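Local coordinates for protein regulator of polyketide synthase expression (Bifidobacterium adolescentis, PDB 3ONQ) that is of uncharacterised function but, with its PucR-type C-terminal helix-turn-helix domain, probably binds DNA and regulates transcription, at residues D21-I24 against E25-A28; R40-S43 against L44-L48; R227-L230 against K231-A234. One frame throughout, in Å; residues are numbered along the deposited sequence.

Overall arrangement
Contacts 1 and 2, their centres about 10 Å apart, lie on the successive helices 21-33 and 39-48, which meet through Leu27 on Leu44 and Ile24 on Leu48; both also touch the second subunit. Contact 2 is the more buried, its valines, leucines and selenomethionine facing neighbouring helices, whereas contact 1 has one greasy side and one polar side with threonines, a glutamate and an arginine. Contact 3, on helix 223-237 of the helix-turn-helix domain, sits on the opposite side of the chain's centre, about 35 Å from contact 1 between nearest atoms. Its outer surface is strongly basic and holds a sulfate, while Leu230 and Ala233 face the domain interior.

Contact 1: D21-I24 against E25-A28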
ATOM      1  N   ASP B  21     -14.582 -25.085  -7.834  1.00 47.24           N
ATOM      2  CA  ASP B  21     -14.811 -23.656  -7.639  1.00 49.20           C
ATOM      3  C   ASP B  21     -15.397 -23.313  -6.270  1.00 43.79           C
ATOM      4  O   ASP B  21     -15.224 -22.194  -5.791  1.00 47.46           O
ATOM      5  CB  ASP B  21     -15.637 -23.051  -8.777  1.00 61.40           C
ATOM      6  CG  ASP B  21     -16.660 -24.008  -9.327  1.00 68.52           C
ATOM      7  OD1 ASP B  21     -16.973 -23.897 -10.529  1.00 67.61           O
ATOM      8  OD2 ASP B  21     -17.148 -24.868  -8.561  1.00 73.10           O
ATOM      9  N   THR B  22     -16.061 -24.273  -5.630  1.00 40.22           N
ATOM     10  CA  THR B  22     -16.548 -24.053  -4.270  1.00 43.80           C
ATOM     11  C   THR B  22     -15.383 -23.736  -3.333  1.00 43.23           C
ATOM     12  O   THR B  22     -15.441 -22.789  -2.550  1.00 44.58           O
ATOM     13  CB  THR B  22     -17.292 -25.269  -3.719  1.00 45.68           C
ATOM     14  OG1 THR B  22     -18.386 -25.590  -4.582  1.00 54.22           O
ATOM     15  CG2 THR B  22     -17.822 -24.967  -2.325  1.00 44.27           C
ATOM     16  N   THR B  23     -14.325 -24.536  -3.415  1.00 36.93           N
ATOM     17  CA  THR B  23     -13.131 -24.297  -2.608  1.00 38.33           C
ATOM     18  C   THR B  23     -12.448 -23.008  -3.049  1.00 33.66           C
ATOM     19  O   THR B  23     -11.990 -22.209  -2.222  1.00 35.61           O
ATOM     20  CB  THR B  23     -12.137 -25.488  -2.681  1.00 42.20           C
ATOM     21  OG1 THR B  23     -12.791 -26.675  -2.218  1.00 45.96           O
ATOM     22  CG2 THR B  23     -10.921 -25.231  -1.800  1.00 34.20           C
ATOM     23  N   ILE B  24     -12.396 -22.789  -4.355  1.00 31.06           N
ATOM     24  CA  ILE B  24     -11.781 -21.582  -4.868  1.00 27.08           C
ATOM     25  C   ILE B  24     -12.561 -20.356  -4.364  1.00 31.69           C
ATOM     26  O   ILE B  24     -11.969 -19.344  -3.984  1.00 27.74           O
ATOM     27  CB  ILE B  24     -11.713 -21.599  -6.398  1.00 25.46           C
ATOM     28  CG1 ILE B  24     -10.902 -22.813  -6.863  1.00 32.30           C
ATOM     29  CG2 ILE B  24     -11.093 -20.303  -6.933  1.00 23.38           C
ATOM     30  CD1 ILE B  24     -10.795 -22.948  -8.355  1.00 31.63           C
ATOM     31  N   GLU B  25     -13.885 -20.460  -4.348  1.00 29.63           N
ATOM     32  CA  GLU B  25     -14.728 -19.371  -3.862  1.00 35.28           C
ATOM     33  C   GLU B  25     -14.502 -19.118  -2.366  1.00 32.79           C
ATOM     34  O   GLU B  25     -14.306 -17.977  -1.941  1.00 33.61           O
ATOM     35  CB  GLU B  25     -16.208 -19.666  -4.118  1.00 32.47           C
ATOM     36  CG  GLU B  25     -17.134 -18.537  -3.661  1.00 36.14           C
ATOM     37  CD  GLU B  25     -18.599 -18.935  -3.667  1.00 40.11           C
ATOM     38  OE1 GLU B  25     -18.908 -20.068  -3.247  1.00 44.91           O
ATOM     39  OE2 GLU B  25     -19.443 -18.117  -4.090  1.00 38.54           O
ATOM     40  N   ARG B  26     -14.530 -20.185  -1.572  1.00 30.09           N
ATOM     41  CA  ARG B  26     -14.386 -20.037  -0.133  1.00 28.82           C
ATOM     42  C   ARG B  26     -13.030 -19.436   0.187  1.00 35.80           C
ATOM     43  O   ARG B  26     -12.907 -18.603   1.095  1.00 28.50           O
ATOM     44  CB  ARG B  26     -14.570 -21.366   0.599  1.00 33.53           C
ATOM     45  CG  ARG B  26     -14.354 -21.256   2.103  1.00 47.16           C
ATOM     46  CD  ARG B  26     -14.636 -22.573   2.821  1.00 64.38           C
ATOM     47  NE  ARG B  26     -14.434 -23.747   1.967  1.00 79.81           N
ATOM     48  CZ  ARG B  26     -13.268 -24.364   1.771  1.00 82.05           C
ATOM     49  NH1 ARG B  26     -12.157 -23.924   2.359  1.00 79.23           N
ATOM     50  NH2 ARG B  26     -13.211 -25.425   0.970  1.00 79.45           N
ATOM     51  N   LEU B  27     -12.015 -19.861  -0.567  1.00 28.83           N
ATOM     52  CA  LEU B  27     -10.660 -19.348  -0.384  1.00 27.41           C
ATOM     53  C   LEU B  27     -10.578 -17.865  -0.730  1.00 29.30           C
ATOM     54  O   LEU B  27      -9.968 -17.084  -0.002  1.00 26.90           O
ATOM     55  CB  LEU B  27      -9.648 -20.143  -1.215  1.00 28.39           C
ATOM     56  CG  LEU B  27      -8.200 -19.651  -1.170  1.00 36.63           C
ATOM     57  CD1 LEU B  27      -7.622 -19.763   0.241  1.00 30.66           C
ATOM     58  CD2 LEU B  27      -7.327 -20.430  -2.172  1.00 41.85           C
ATOM     59  N   ALA B  28     -11.181 -17.472  -1.849  1.00 27.41           N
ATOM     60  CA  ALA B  28     -11.170 -16.062  -2.215  1.00 27.80           C
ATOM     61  C   ALA B  28     -11.945 -15.252  -1.168  1.00 30.25           C
ATOM     62  O   ALA B  28     -11.514 -14.178  -0.756  1.00 30.24           O
ATOM     63  CB  ALA B  28     -11.768 -15.863  -3.584  1.00 30.42           C
TER
HETATM   64  O   HOH W   1     -17.567 -21.572  -1.281  1.00 37.23           O
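Thr23 lies alongside Arg26, both side chains pointing the same way, and the arginine's NH2 comes over the threonine's methyl and hydroxyl. The threonine CG2 is 3.6 Å from Arg26 NH2, while OG1 approaches the same nitrogen obliquely and at too poor an angle for a hydrogen bond. The threonine hydroxyl is instead bonded to Asp20, just before the helix. Arg26 reaches back because its chain, extended as far as CD, bends at chi3 (27°) and turns the guanidinium toward the preceding turn.

These residues form the first turns of helix 21-33, in the helical N-terminal part of the chain, and the regular i to i+4 ladder runs through them: Arg26 N to Thr22 O, Leu27 N to Thr23 O and Ala28 N to Ile24 O, each 2.9 Å.

Thr22 O has a second partner. A water donates to it and to Glu25 OE1, 2.8 Å from each, tying the carboxylate back to the helix. The other carboxylate oxygen, OE2, takes a salt bridge from Arg75 and the backbone N-H of Ile88, so glutamate suits a place where a helix surface faces a basic side chain.

Ile24, Leu27 and Ala28 form the apolar side, against helices 11-15 and 39-48. Branched Ile24 reaches Ile47 and Leu48, and also touches Thr23 of the second subunit.

Contact 2: R40-S43 against L44-L48; sequences RVVS and LMNIL
Van der Waals packing between Val42 and Asn46 sets two side chains side by side one turn apart, pointing the same way. The valine methyl CG1 stands anti to the backbone N (chi1 176°), which sends it along the helix toward the amide, 3.9 Å from Asn46 ND2. Other aliphatic groups rest on carbonyl oxygens of the preceding turn: Leu44 CG lies 3.4 Å from Arg40 O, Met45 CG lies 3.3 Å from Val41 O, and Ile47 CD1 lies 3.4 Å from Ser43 O. Met45 is a selenomethionine, and its chain, bent at chi2 and chi3, carries the selenium away from the preceding turn. Asn46 and Ile47 also pack on Glu30 of the second subunit.

Backbone hydrogen bonds run in the i to i+4 pattern of an alpha-helix. Asn46 N to Val42 O is 2.7 Å, and Ile47 N to Ser43 O is 2.9 Å; Leu44 and Met45 donate likewise to Arg40 and Val41.

Helix 39-48 is a short, largely buried helix of the N-terminal helical part of the chain, its one side toward the second subunit. Val41 and Leu44 pack on helix 21-33, with Val41 and Met45 also against Val133 of helix 132-149; beta-branched valines and the longer leucine and selenomethionine fill the buried faces between these helices.

The polar contacts reach outside the two segments. Ser43 is buried, and its OG, set anti to the carbonyl carbon (chi1 -69°), is hydrogen-bonded to Glu30 of the second subunit and weakly to Asp39 O of its own helix, so a small hydroxyl serves at a close subunit interface. Arg40 turns its guanidinium away from the following turn, to a salt bridge with Asp38 and a hydrogen bond to Ala9 O.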
ATOM      1  N   ARG B  40      -2.041 -12.796  -5.780  1.00 25.63           N
ATOM      2  CA  ARG B  40      -2.578 -14.140  -5.674  1.00 30.55           C
ATOM      3  C   ARG B  40      -4.109 -14.110  -5.600  1.00 32.22           C
ATOM      4  O   ARG B  40      -4.782 -14.936  -6.188  1.00 29.96           O
ATOM      5  CB  ARG B  40      -2.013 -14.848  -4.448  1.00 33.54           C
ATOM      6  CG  ARG B  40      -0.515 -15.015  -4.456  1.00 37.47           C
ATOM      7  CD  ARG B  40       0.002 -15.444  -3.104  1.00 38.46           C
ATOM      8  NE  ARG B  40      -0.221 -14.426  -2.088  1.00 39.08           N
ATOM      9  CZ  ARG B  40      -0.175 -14.650  -0.784  1.00 48.21           C
ATOM     10  NH1 ARG B  40       0.094 -15.855  -0.321  1.00 45.44           N
ATOM     11  NH2 ARG B  40      -0.395 -13.662   0.060  1.00 56.50           N
ATOM     12  N   VAL B  41      -4.643 -13.143  -4.867  1.00 32.63           N
ATOM     13  CA  VAL B  41      -6.085 -12.975  -4.716  1.00 28.01           C
ATOM     14  C   VAL B  41      -6.679 -12.480  -6.018  1.00 26.25           C
ATOM     15  O   VAL B  41      -7.759 -12.892  -6.424  1.00 28.89           O
ATOM     16  CB  VAL B  41      -6.408 -12.001  -3.559  1.00 34.50           C
ATOM     17  CG1 VAL B  41      -7.900 -11.824  -3.405  1.00 28.39           C
ATOM     18  CG2 VAL B  41      -5.793 -12.500  -2.275  1.00 36.55           C
ATOM     19  N   VAL B  42      -5.959 -11.593  -6.697  1.00 37.14           N
ATOM     20  CA  VAL B  42      -6.359 -11.203  -8.037  1.00 31.69           C
ATOM     21  C   VAL B  42      -6.454 -12.434  -8.943  1.00 35.51           C
ATOM     22  O   VAL B  42      -7.417 -12.582  -9.705  1.00 31.14           O
ATOM     23  CB  VAL B  42      -5.375 -10.195  -8.647  1.00 38.55           C
ATOM     24  CG1 VAL B  42      -5.775  -9.872 -10.087  1.00 39.53           C
ATOM     25  CG2 VAL B  42      -5.306  -8.934  -7.794  1.00 37.64           C
ATOM     26  N   SER B  43      -5.465 -13.327  -8.850  1.00 28.98           N
ATOM     27  CA  SER B  43      -5.487 -14.558  -9.641  1.00 34.28           C
ATOM     28  C   SER B  43      -6.684 -15.451  -9.287  1.00 33.88           C
ATOM     29  O   SER B  43      -7.343 -16.003 -10.170  1.00 34.80           O
ATOM     30  CB  SER B  43      -4.168 -15.346  -9.503  1.00 32.02           C
ATOM     31  OG  SER B  43      -3.086 -14.673 -10.135  1.00 38.25           O
ATOM     32  N   LEU B  44      -6.965 -15.603  -7.999  1.00 33.03           N
ATOM     33  CA  LEU B  44      -8.121 -16.402  -7.605  1.00 31.51           C
ATOM     34  C   LEU B  44      -9.406 -15.815  -8.180  1.00 28.50           C
ATOM     35  O   LEU B  44     -10.257 -16.537  -8.696  1.00 27.39           O
ATOM     36  CB  LEU B  44      -8.227 -16.501  -6.089  1.00 27.03           C
ATOM     37  CG  LEU B  44      -7.123 -17.292  -5.390  1.00 28.24           C
ATOM     38  CD1 LEU B  44      -7.394 -17.312  -3.905  1.00 35.22           C
ATOM     39  CD2 LEU B  44      -7.042 -18.700  -5.930  1.00 29.15           C
HETATM   40  N   MSE B  45      -9.558 -14.498  -8.082  1.00 29.29           N
HETATM   41  CA  MSE B  45     -10.758 -13.859  -8.618  1.00 33.79           C
HETATM   42  C   MSE B  45     -10.773 -13.994 -10.149  1.00 35.10           C
HETATM   43  O   MSE B  45     -11.819 -14.229 -10.757  1.00 32.70           O
HETATM   44  CB  MSE B  45     -10.831 -12.395  -8.189  1.00 23.53           C
HETATM   45  CG  MSE B  45     -11.001 -12.221  -6.679  1.00 37.75           C
HETATM   46 SE   MSE B  45     -12.767 -12.810  -6.092  0.79 35.03          SE
HETATM   47  CE  MSE B  45     -13.669 -11.099  -6.388  1.00 32.16           C
ATOM     48  N   ASN B  46      -9.607 -13.852 -10.768  1.00 29.58           N
ATOM     49  CA  ASN B  46      -9.487 -14.124 -12.205  1.00 35.35           C
ATOM     50  C   ASN B  46     -10.052 -15.487 -12.570  1.00 34.34           C
ATOM     51  O   ASN B  46     -10.836 -15.620 -13.495  1.00 38.26           O
ATOM     52  CB  ASN B  46      -8.021 -14.096 -12.619  1.00 48.59           C
ATOM     53  CG  ASN B  46      -7.646 -12.843 -13.353  1.00 63.51           C
ATOM     54  OD1 ASN B  46      -8.387 -12.371 -14.216  1.00 75.55           O
ATOM     55  ND2 ASN B  46      -6.477 -12.295 -13.028  1.00 64.01           N
ATOM     56  N   ILE B  47      -9.624 -16.511 -11.839  1.00 35.11           N
ATOM     57  CA  ILE B  47     -10.054 -17.881 -12.091  1.00 32.71           C
ATOM     58  C   ILE B  47     -11.560 -18.034 -11.952  1.00 37.38           C
ATOM     59  O   ILE B  47     -12.191 -18.790 -12.691  1.00 40.74           O
ATOM     60  CB  ILE B  47      -9.333 -18.852 -11.127  1.00 32.09           C
ATOM     61  CG1 ILE B  47      -7.894 -19.067 -11.588  1.00 33.32           C
ATOM     62  CG2 ILE B  47     -10.067 -20.172 -11.034  1.00 32.41           C
ATOM     63  CD1 ILE B  47      -6.917 -19.336 -10.454  1.00 25.37           C
ATOM     64  N   LEU B  48     -12.134 -17.310 -10.993  1.00 36.24           N
ATOM     65  CA  LEU B  48     -13.571 -17.338 -10.761  1.00 32.22           C
ATOM     66  C   LEU B  48     -14.351 -16.571 -11.826  1.00 38.43           C
ATOM     67  O   LEU B  48     -15.562 -16.744 -11.950  1.00 43.02           O
ATOM     68  CB  LEU B  48     -13.898 -16.765  -9.377  1.00 33.94           C
ATOM     69  CG  LEU B  48     -13.605 -17.691  -8.192  1.00 31.70           C
ATOM     70  CD1 LEU B  48     -13.851 -16.959  -6.879  1.00 31.03           C
ATOM     71  CD2 LEU B  48     -14.471 -18.944  -8.284  1.00 29.75           C
TER

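Contact 3: R227-L230 against K231-A234; sequences RYRL and KRAA. With SO4 (sulfate ion), chain S.
Arg232 reaches back along helix 223-237, in the PucR-type helix-turn-helix domain, to meet Tyr228 one turn earlier. Its NH2 arrives at the ring edge, near the ring plane, 3.1 Å from Tyr228 CE2. Ring and guanidinium planes stand 82° apart, an edge approach and not a stack. With CG anti to the backbone N (chi1 -179°) and a bend at chi3, the long arginine runs beside Arg229, whose CA lies over one guanidinium face. Arg232 NH1 is hydrogen-bonded to Thr198 OG1.

Lys231 CB lies 3.5 Å from Tyr228 O, and the chain carries its amine outward to a salt bridge with Glu235; a long, flexible chain suits this exposed position. The helix itself is held by bonds such as Arg232 N to Tyr228 O, 3.0 Å.

On the side facing helix 198-207, Leu230 and Ala233 pack on that helix, where a small alanine permits close approach.

The basic surface gathers a sulfate, probably from the crystallisation liquor, and might receive a DNA phosphate in a similar way. The extended Arg229 grips it through its guanidinium edge: NE donates to O4 at 2.8 Å and NH2 to O3, while NH1 is hydrogen-bonded to Thr201 OG1. With a leucine in place of Arg229, the anion would probably lose these two short bonds, leaving the weak one from Arg232, and Thr201 its guanidinium partner. The Arg229 NH2 to O3 bond is 2.7 Å and nearly straight, at 171°.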
ATOM      1  N   ARG B 227     -26.665  28.100  15.339  1.00 29.32           N
ATOM      2  CA  ARG B 227     -27.632  27.303  14.591  1.00 30.58           C
ATOM      3  C   ARG B 227     -27.200  27.179  13.138  1.00 34.68           C
ATOM      4  O   ARG B 227     -27.157  26.088  12.578  1.00 30.27           O
ATOM      5  CB  ARG B 227     -29.009  27.954  14.666  1.00 44.56           C
ATOM      6  CG  ARG B 227     -30.132  27.031  15.101  1.00 57.14           C
ATOM      7  CD  ARG B 227     -31.475  27.761  15.073  1.00 68.72           C
ATOM      8  NE  ARG B 227     -31.538  28.837  16.062  1.00 73.73           N
ATOM      9  CZ  ARG B 227     -32.168  28.747  17.231  1.00 76.17           C
ATOM     10  NH1 ARG B 227     -32.166  29.775  18.072  1.00 75.84           N
ATOM     11  NH2 ARG B 227     -32.806  27.631  17.560  1.00 77.06           N
ATOM     12  N   TYR B 228     -26.870  28.313  12.536  1.00 33.70           N
ATOM     13  CA  TYR B 228     -26.474  28.359  11.140  1.00 30.33           C
ATOM     14  C   TYR B 228     -25.209  27.530  10.893  1.00 31.86           C
ATOM     15  O   TYR B 228     -25.132  26.761   9.927  1.00 35.06           O
ATOM     16  CB  TYR B 228     -26.286  29.821  10.703  1.00 38.16           C
ATOM     17  CG  TYR B 228     -25.802  30.013   9.277  1.00 53.73           C
ATOM     18  CD1 TYR B 228     -26.706  30.106   8.218  1.00 66.67           C
ATOM     19  CD2 TYR B 228     -24.445  30.125   8.990  1.00 53.46           C
ATOM     20  CE1 TYR B 228     -26.269  30.291   6.909  1.00 73.84           C
ATOM     21  CE2 TYR B 228     -23.998  30.306   7.682  1.00 64.48           C
ATOM     22  CZ  TYR B 228     -24.913  30.389   6.649  1.00 75.84           C
ATOM     23  OH  TYR B 228     -24.474  30.572   5.357  1.00 83.79           O
ATOM     24  N   ARG B 229     -24.215  27.672  11.758  1.00 27.72           N
ATOM     25  CA  ARG B 229     -22.997  26.867  11.614  1.00 31.66           C
ATOM     26  C   ARG B 229     -23.218  25.358  11.735  1.00 35.22           C
ATOM     27  O   ARG B 229     -22.626  24.585  10.977  1.00 31.66           O
ATOM     28  CB  ARG B 229     -21.913  27.320  12.589  1.00 28.38           C
ATOM     29  CG  ARG B 229     -21.426  28.733  12.302  1.00 32.02           C
ATOM     30  CD  ARG B 229     -20.627  29.263  13.465  1.00 32.59           C
ATOM     31  NE  ARG B 229     -20.177  30.630  13.239  1.00 31.23           N
ATOM     32  CZ  ARG B 229     -19.466  31.331  14.118  1.00 34.38           C
ATOM     33  NH1 ARG B 229     -19.123  30.789  15.290  1.00 25.63           N
ATOM     34  NH2 ARG B 229     -19.091  32.570  13.819  1.00 32.95           N
ATOM     35  N   LEU B 230     -24.048  24.931  12.686  1.00 31.89           N
ATOM     36  CA  LEU B 230     -24.318  23.496  12.831  1.00 28.85           C
ATOM     37  C   LEU B 230     -24.994  22.943  11.581  1.00 28.97           C
ATOM     38  O   LEU B 230     -24.703  21.834  11.143  1.00 29.96           O
ATOM     39  CB  LEU B 230     -25.180  23.214  14.056  1.00 27.35           C
ATOM     40  CG  LEU B 230     -24.605  23.721  15.370  1.00 28.46           C
ATOM     41  CD1 LEU B 230     -25.567  23.420  16.503  1.00 25.04           C
ATOM     42  CD2 LEU B 230     -23.236  23.107  15.620  1.00 29.00           C
ATOM     43  N   LYS B 231     -25.895  23.736  11.012  1.00 32.91           N
ATOM     44  CA  LYS B 231     -26.600  23.345   9.803  1.00 37.02           C
ATOM     45  C   LYS B 231     -25.598  23.175   8.658  1.00 40.58           C
ATOM     46  O   LYS B 231     -25.638  22.183   7.918  1.00 34.33           O
ATOM     47  CB  LYS B 231     -27.674  24.382   9.466  1.00 39.76           C
ATOM     48  CG  LYS B 231     -28.504  24.056   8.235  1.00 54.04           C
ATOM     49  CD  LYS B 231     -29.695  24.998   8.117  1.00 69.43           C
ATOM     50  CE  LYS B 231     -30.169  25.119   6.672  1.00 78.23           C
ATOM     51  NZ  LYS B 231     -29.128  25.732   5.792  1.00 81.97           N
ATOM     52  N   ARG B 232     -24.680  24.126   8.539  1.00 31.15           N
ATOM     53  CA  ARG B 232     -23.640  24.038   7.522  1.00 40.19           C
ATOM     54  C   ARG B 232     -22.799  22.777   7.720  1.00 41.17           C
ATOM     55  O   ARG B 232     -22.498  22.058   6.764  1.00 40.74           O
ATOM     56  CB  ARG B 232     -22.749  25.280   7.557  1.00 51.01           C
ATOM     57  CG  ARG B 232     -21.647  25.283   6.508  1.00 69.25           C
ATOM     58  CD  ARG B 232     -20.498  26.214   6.896  1.00 82.60           C
ATOM     59  NE  ARG B 232     -20.896  27.621   6.922  1.00 91.99           N
ATOM     60  CZ  ARG B 232     -20.595  28.473   7.902  1.00 93.18           C
ATOM     61  NH1 ARG B 232     -19.892  28.067   8.951  1.00 92.73           N
ATOM     62  NH2 ARG B 232     -20.998  29.734   7.833  1.00 92.29           N
ATOM     63  N   ALA B 233     -22.418  22.501   8.963  1.00 34.79           N
ATOM     64  CA  ALA B 233     -21.634  21.298   9.250  1.00 35.04           C
ATOM     65  C   ALA B 233     -22.411  20.021   8.900  1.00 32.13           C
ATOM     66  O   ALA B 233     -21.818  19.024   8.507  1.00 32.20           O
ATOM     67  CB  ALA B 233     -21.192  21.276  10.703  1.00 26.61           C
ATOM     68  N   ALA B 234     -23.730  20.058   9.067  1.00 28.58           N
ATOM     69  CA  ALA B 234     -24.591  18.959   8.643  1.00 30.75           C
ATOM     70  C   ALA B 234     -24.517  18.787   7.132  1.00 35.41           C
ATOM     71  O   ALA B 234     -24.447  17.662   6.625  1.00 35.06           O
ATOM     72  CB  ALA B 234     -26.047  19.198   9.083  1.00 25.88           C
TER
HETATM   73  S   SO4 S 266     -20.211  32.793  10.241  1.00129.27           S
HETATM   74  O1  SO4 S 266     -21.167  33.691   9.601  1.00132.99           O
HETATM   75  O2  SO4 S 266     -19.190  32.381   9.278  1.00129.96           O
HETATM   76  O3  SO4 S 266     -19.577  33.501  11.349  1.00127.20           O
HETATM   77  O4  SO4 S 266     -20.918  31.611  10.728  1.00125.06           O